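PDB 1S29: La protein from Trypanosoma brucei, which probably binds RNA, and possibly mRNA, with this N-terminal La-motif winged-helix domain contributing a conserved aromatic patch. Local coordinates for residues Ile31-Lys36 / Leu51-Val56; Ser58-Thr61 / Glu65-Glu68. All coordinates share one frame; numbering follows the deposited sequence.

Contact 1. Residues Ile31-Lys36 / Leu51-Val56; sequences IFLKGK and LTFKRV
Phe32 and Leu33, neighbours on helix 31-37, meet the single ring of Phe53, which sits at the N-cap of helix 54-57. Phe32 comes first along the chain. Its CB points toward segment 51-56, and with CG anti to the backbone N (chi1 -179°) the ring is carried on until CE2 lies 4.0 Å from Phe53 CE2. Relative to the Phe53 ring, that carbon lies at the edge, near the ring plane. Leu33 follows, and its branch CD1 stands 4.1 Å from Phe53 CE1, again at the ring edge. The two side chains run roughly perpendicular, and the methyl abuts the edge of the ring without covering its face. One turn further on, Lys36 N is bonded to Phe32 O at 3.1 Å, which holds the turn that carries the Phe32 ring.

Phe53 reaches across with its CG anti to its own carbonyl carbon, and with chi2 170°, which leaves CA close to the ring plane. The carbonyl O of Phe53 accepts from Val56 N at 3.0 Å, which ties the aromatic residue to the first turn of its helix. The Tyr21 ring also meets Phe53, with planes about 55° apart, while Leu33 packs on Val45 of the short strand 45-46. Leucine suits this buried site because its branched apolar end can pack against both the Phe53 edge and Val45 with no polar group to satisfy, while the Phe32 ring stays exposed. Grouped in this way, the rings of Phe32, Phe53 and Tyr21 are consistent with part of the aromatic patch used for RNA. No hydrogen bond crosses between the segments, so the contact rests on apolar packing alone and leaves aromatic surface that could meet nucleic acid.

Contact 2. Residues Ser58-Thr61 / Glu65-Glu68; sequences SVTT and EVVE
Thr60 gives a short hydrogen bond from OG1 to Glu65 OE1, 2.6 Å, filling the anti lone pair of that oxygen, the one away from OE2. The threonine conformation makes this possible: OG1 is anti to the backbone N (chi1 178°), which leaves CG2 flanked by N and C. The methyl then meets Val66 CG2 at 3.7 Å, the two side chains lying at a slant to each other. Glu65 sets out with chi1 -62° and continues extended beyond CG (chi2 -172°); it and the threonine side chain run antiparallel, and OE1 ends beside OG1. A water makes a second link, accepting from Thr61 N at 2.9 Å and donating to Glu65 OE1 at 3.1 Å. Glutamate suits position 65 because its extended chain is long enough to bring OE1 to both.

Thr60 OG1 also accepts from Asp62 N, forming an ST turn just ahead of helix 63-70. Threonine suits the place because one branch serves polar partners while the other packs on valine, and Thr60 also touches Leu14 of helix 8-21. With Thr60 OG1 and the water both donating to OE1, the carboxylate is probably favoured in its charged form, and a buried hydroxyl is satisfied as donor and acceptor at once.

Overall arrangement
The contacts lie in series along one winged-helix domain, with centres about 14 Å apart. Leu51 joins them: its CD2 packs 3.7 Å from Val66 CG2 of contact 2, and its CD1 lies 3.7 Å from Thr61 O, while Phe53, two residues on, carries contact 1. Helix 54-57 follows directly, and its Lys54 O is bonded to Ser58 OG, at the start of the loop used by contact 2. Helix 8-21 touches both regions, through Val56 and Thr60 on Leu14. Contact 1 belongs to the probable RNA-binding aromatic side, whereas contact 2 ties the loop to helix 63-70 through a buried threonine-valine pair and a water-linked glutamate.

Contact 1. Residues Ile31-Lys36 / Leu51-Val56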
loop_
_atom_site.group_PDB
_atom_site.type_symbol
_atom_site.label_atom_id
_atom_site.label_comp_id
_atom_site.label_asym_id
_atom_site.label_seq_id
_atom_site.Cartn_x
_atom_site.Cartn_y
_atom_site.Cartn_z
ATOM N N ILE A 31 -11.192 0.035 10.669
ATOM C CA ILE A 31 -12.470 -0.453 10.174
ATOM C C ILE A 31 -12.618 -0.192 8.679
ATOM O O ILE A 31 -13.142 -1.027 7.936
ATOM C CB ILE A 31 -13.650 0.217 10.902
ATOM C CG1 ILE A 31 -13.584 -0.071 12.403
ATOM C CG2 ILE A 31 -14.974 -0.254 10.317
ATOM C CD1 ILE A 31 -14.562 0.740 13.224
ATOM N N PHE A 32 -12.168 0.974 8.235
ATOM C CA PHE A 32 -12.279 1.293 6.825
ATOM C C PHE A 32 -11.410 0.363 5.998
ATOM O O PHE A 32 -11.880 -0.220 5.022
ATOM C CB PHE A 32 -11.865 2.738 6.560
ATOM C CG PHE A 32 -11.977 3.142 5.120
ATOM C CD1 PHE A 32 -13.199 3.533 4.584
ATOM C CD2 PHE A 32 -10.857 3.115 4.299
ATOM C CE1 PHE A 32 -13.306 3.893 3.244
ATOM C CE2 PHE A 32 -10.947 3.471 2.951
ATOM C CZ PHE A 32 -12.173 3.862 2.425
ATOM N N LEU A 33 -10.144 0.224 6.377
ATOM C CA LEU A 33 -9.247 -0.635 5.613
ATOM C C LEU A 33 -9.717 -2.090 5.640
ATOM O O LEU A 33 -9.694 -2.769 4.607
ATOM C CB LEU A 33 -7.817 -0.518 6.139
ATOM C CG LEU A 33 -6.753 -1.252 5.317
ATOM C CD1 LEU A 33 -6.793 -0.762 3.870
ATOM C CD2 LEU A 33 -5.373 -1.018 5.929
ATOM N N LYS A 34 -10.139 -2.578 6.803
ATOM C CA LYS A 34 -10.624 -3.954 6.871
ATOM C C LYS A 34 -11.844 -4.117 5.974
ATOM O O LYS A 34 -12.075 -5.195 5.416
ATOM C CB LYS A 34 -10.991 -4.336 8.303
ATOM C CG LYS A 34 -9.791 -4.717 9.140
ATOM C CD LYS A 34 -10.198 -5.241 10.506
ATOM C CE LYS A 34 -10.803 -4.149 11.375
ATOM N NZ LYS A 34 -11.164 -4.697 12.724
ATOM N N GLY A 35 -12.621 -3.048 5.837
ATOM C CA GLY A 35 -13.798 -3.105 4.990
ATOM C C GLY A 35 -13.412 -3.308 3.536
ATOM O O GLY A 35 -14.060 -4.061 2.808
ATOM N N LYS A 36 -12.363 -2.621 3.103
ATOM C CA LYS A 36 -11.905 -2.746 1.722
ATOM C C LYS A 36 -11.352 -4.151 1.494
ATOM O O LYS A 36 -11.610 -4.790 0.463
ATOM C CB LYS A 36 -10.811 -1.718 1.432
ATOM C CG LYS A 36 -11.301 -0.283 1.379
ATOM C CD LYS A 36 -12.240 -0.058 0.202
ATOM C CE LYS A 36 -12.716 1.392 0.147
ATOM N NZ LYS A 36 -13.744 1.607 -0.913
ATOM N N LEU A 51 -3.751 5.842 -2.176
ATOM C CA LEU A 51 -3.393 7.216 -2.492
ATOM C C LEU A 51 -4.187 8.237 -1.678
ATOM O O LEU A 51 -3.797 9.404 -1.593
ATOM C CB LEU A 51 -3.597 7.484 -3.984
ATOM C CG LEU A 51 -2.561 6.890 -4.939
ATOM C CD1 LEU A 51 -2.929 7.241 -6.367
ATOM C CD2 LEU A 51 -1.187 7.447 -4.609
ATOM N N THR A 52 -5.295 7.806 -1.080
ATOM C CA THR A 52 -6.114 8.723 -0.292
ATOM C C THR A 52 -5.680 8.810 1.169
ATOM O O THR A 52 -6.139 9.682 1.908
ATOM C CB THR A 52 -7.608 8.333 -0.337
ATOM O OG1 THR A 52 -7.824 7.136 0.424
ATOM C CG2 THR A 52 -8.053 8.114 -1.783
ATOM N N PHE A 53 -4.793 7.912 1.585
ATOM C CA PHE A 53 -4.302 7.905 2.960
ATOM C C PHE A 53 -3.191 8.937 3.108
ATOM O O PHE A 53 -2.313 9.038 2.258
ATOM C CB PHE A 53 -3.784 6.512 3.327
ATOM C CG PHE A 53 -4.840 5.443 3.282
ATOM C CD1 PHE A 53 -4.486 4.102 3.382
ATOM C CD2 PHE A 53 -6.188 5.771 3.145
ATOM C CE1 PHE A 53 -5.460 3.104 3.346
ATOM C CE2 PHE A 53 -7.164 4.784 3.108
ATOM C CZ PHE A 53 -6.799 3.446 3.208
ATOM N N LYS A 54 -3.248 9.696 4.200
ATOM C CA LYS A 54 -2.292 10.762 4.491
ATOM C C LYS A 54 -0.810 10.467 4.304
ATOM O O LYS A 54 -0.093 11.256 3.683
ATOM C CB LYS A 54 -2.489 11.267 5.925
ATOM C CG LYS A 54 -1.462 12.320 6.331
ATOM C CD LYS A 54 -1.392 12.527 7.836
ATOM C CE LYS A 54 -0.285 13.519 8.171
ATOM N NZ LYS A 54 -0.090 13.720 9.629
ATOM N N ARG A 55 -0.345 9.351 4.854
ATOM C CA ARG A 55 1.073 9.022 4.760
ATOM C C ARG A 55 1.525 8.671 3.349
ATOM O O ARG A 55 2.720 8.687 3.047
ATOM C CB ARG A 55 1.417 7.900 5.743
ATOM C CG ARG A 55 1.128 8.285 7.190
ATOM C CD ARG A 55 1.693 7.285 8.165
ATOM N NE ARG A 55 1.466 7.697 9.546
ATOM C CZ ARG A 55 2.131 7.211 10.588
ATOM N NH1 ARG A 55 3.072 6.292 10.403
ATOM N NH2 ARG A 55 1.859 7.647 11.812
ATOM N N VAL A 56 0.573 8.356 2.479
ATOM C CA VAL A 56 0.908 8.043 1.095
ATOM C C VAL A 56 0.753 9.310 0.255
ATOM O O VAL A 56 1.621 9.647 -0.553
ATOM C CB VAL A 56 -0.015 6.945 0.533
ATOM C CG1 VAL A 56 0.200 6.797 -0.968
ATOM C CG2 VAL A 56 0.275 5.625 1.233
#

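Contact 2. Residues Ser58-Thr61 / Glu65-Glu68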
loop_
_atom_site.group_PDB
_atom_site.type_symbol
_atom_site.label_atom_id
_atom_site.label_comp_id
_atom_site.label_asym_id
_atom_site.label_seq_id
_atom_site.Cartn_x
_atom_site.Cartn_y
_atom_site.Cartn_z
ATOM N N SER A 58 1.056 12.359 1.016
ATOM C CA SER A 58 2.069 13.383 1.194
ATOM C C SER A 58 3.316 13.100 0.360
ATOM O O SER A 58 4.119 13.996 0.112
ATOM C CB SER A 58 2.445 13.493 2.667
ATOM O OG SER A 58 2.837 12.235 3.170
ATOM N N VAL A 59 3.458 11.852 -0.082
ATOM C CA VAL A 59 4.617 11.420 -0.861
ATOM C C VAL A 59 4.384 11.317 -2.371
ATOM O O VAL A 59 5.267 11.652 -3.164
ATOM C CB VAL A 59 5.114 10.039 -0.356
ATOM C CG1 VAL A 59 6.218 9.510 -1.264
ATOM C CG2 VAL A 59 5.602 10.158 1.079
ATOM N N THR A 60 3.202 10.861 -2.768
ATOM C CA THR A 60 2.911 10.695 -4.185
ATOM C C THR A 60 1.415 10.744 -4.480
ATOM O O THR A 60 0.591 10.591 -3.587
ATOM C CB THR A 60 3.465 9.341 -4.676
ATOM O OG1 THR A 60 3.141 9.150 -6.060
ATOM C CG2 THR A 60 2.859 8.203 -3.855
ATOM N N THR A 61 1.076 10.964 -5.745
ATOM C CA THR A 61 -0.320 10.999 -6.162
ATOM C C THR A 61 -0.444 10.113 -7.399
ATOM O O THR A 61 -1.438 10.171 -8.122
ATOM C CB THR A 61 -0.782 12.439 -6.516
ATOM O OG1 THR A 61 0.019 12.958 -7.582
ATOM C CG2 THR A 61 -0.656 13.349 -5.306
ATOM N N GLU A 65 3.999 5.039 -9.039
ATOM C CA GLU A 65 5.135 5.212 -8.143
ATOM C C GLU A 65 4.913 4.326 -6.916
ATOM O O GLU A 65 5.860 3.798 -6.330
ATOM C CB GLU A 65 5.274 6.681 -7.728
ATOM C CG GLU A 65 5.548 7.626 -8.894
ATOM C CD GLU A 65 5.879 9.041 -8.448
ATOM O OE1 GLU A 65 5.201 9.545 -7.532
ATOM O OE2 GLU A 65 6.806 9.649 -9.025
ATOM N N VAL A 66 3.651 4.150 -6.538
ATOM C CA VAL A 66 3.336 3.309 -5.393
ATOM C C VAL A 66 3.703 1.862 -5.716
ATOM O O VAL A 66 4.164 1.134 -4.851
ATOM C CB VAL A 66 1.838 3.403 -5.017
ATOM C CG1 VAL A 66 1.536 2.498 -3.833
ATOM C CG2 VAL A 66 1.488 4.838 -4.668
ATOM N N VAL A 67 3.518 1.455 -6.970
ATOM C CA VAL A 67 3.858 0.090 -7.368
ATOM C C VAL A 67 5.360 -0.152 -7.184
ATOM O O VAL A 67 5.774 -1.178 -6.631
ATOM C CB VAL A 67 3.488 -0.180 -8.854
ATOM C CG1 VAL A 67 4.032 -1.528 -9.294
ATOM C CG2 VAL A 67 1.987 -0.156 -9.029
ATOM N N GLU A 68 6.175 0.799 -7.634
ATOM C CA GLU A 68 7.625 0.669 -7.516
ATOM C C GLU A 68 8.072 0.672 -6.057
ATOM O O GLU A 68 8.986 -0.060 -5.668
ATOM C CB GLU A 68 8.314 1.808 -8.269
ATOM C CG GLU A 68 7.944 1.857 -9.732
ATOM C CD GLU A 68 8.154 0.523 -10.421
ATOM O OE1 GLU A 68 7.200 0.037 -11.066
ATOM O OE2 GLU A 68 9.270 -0.035 -10.318
HETATM O O HOH W 1 3.163 11.882 -7.601
#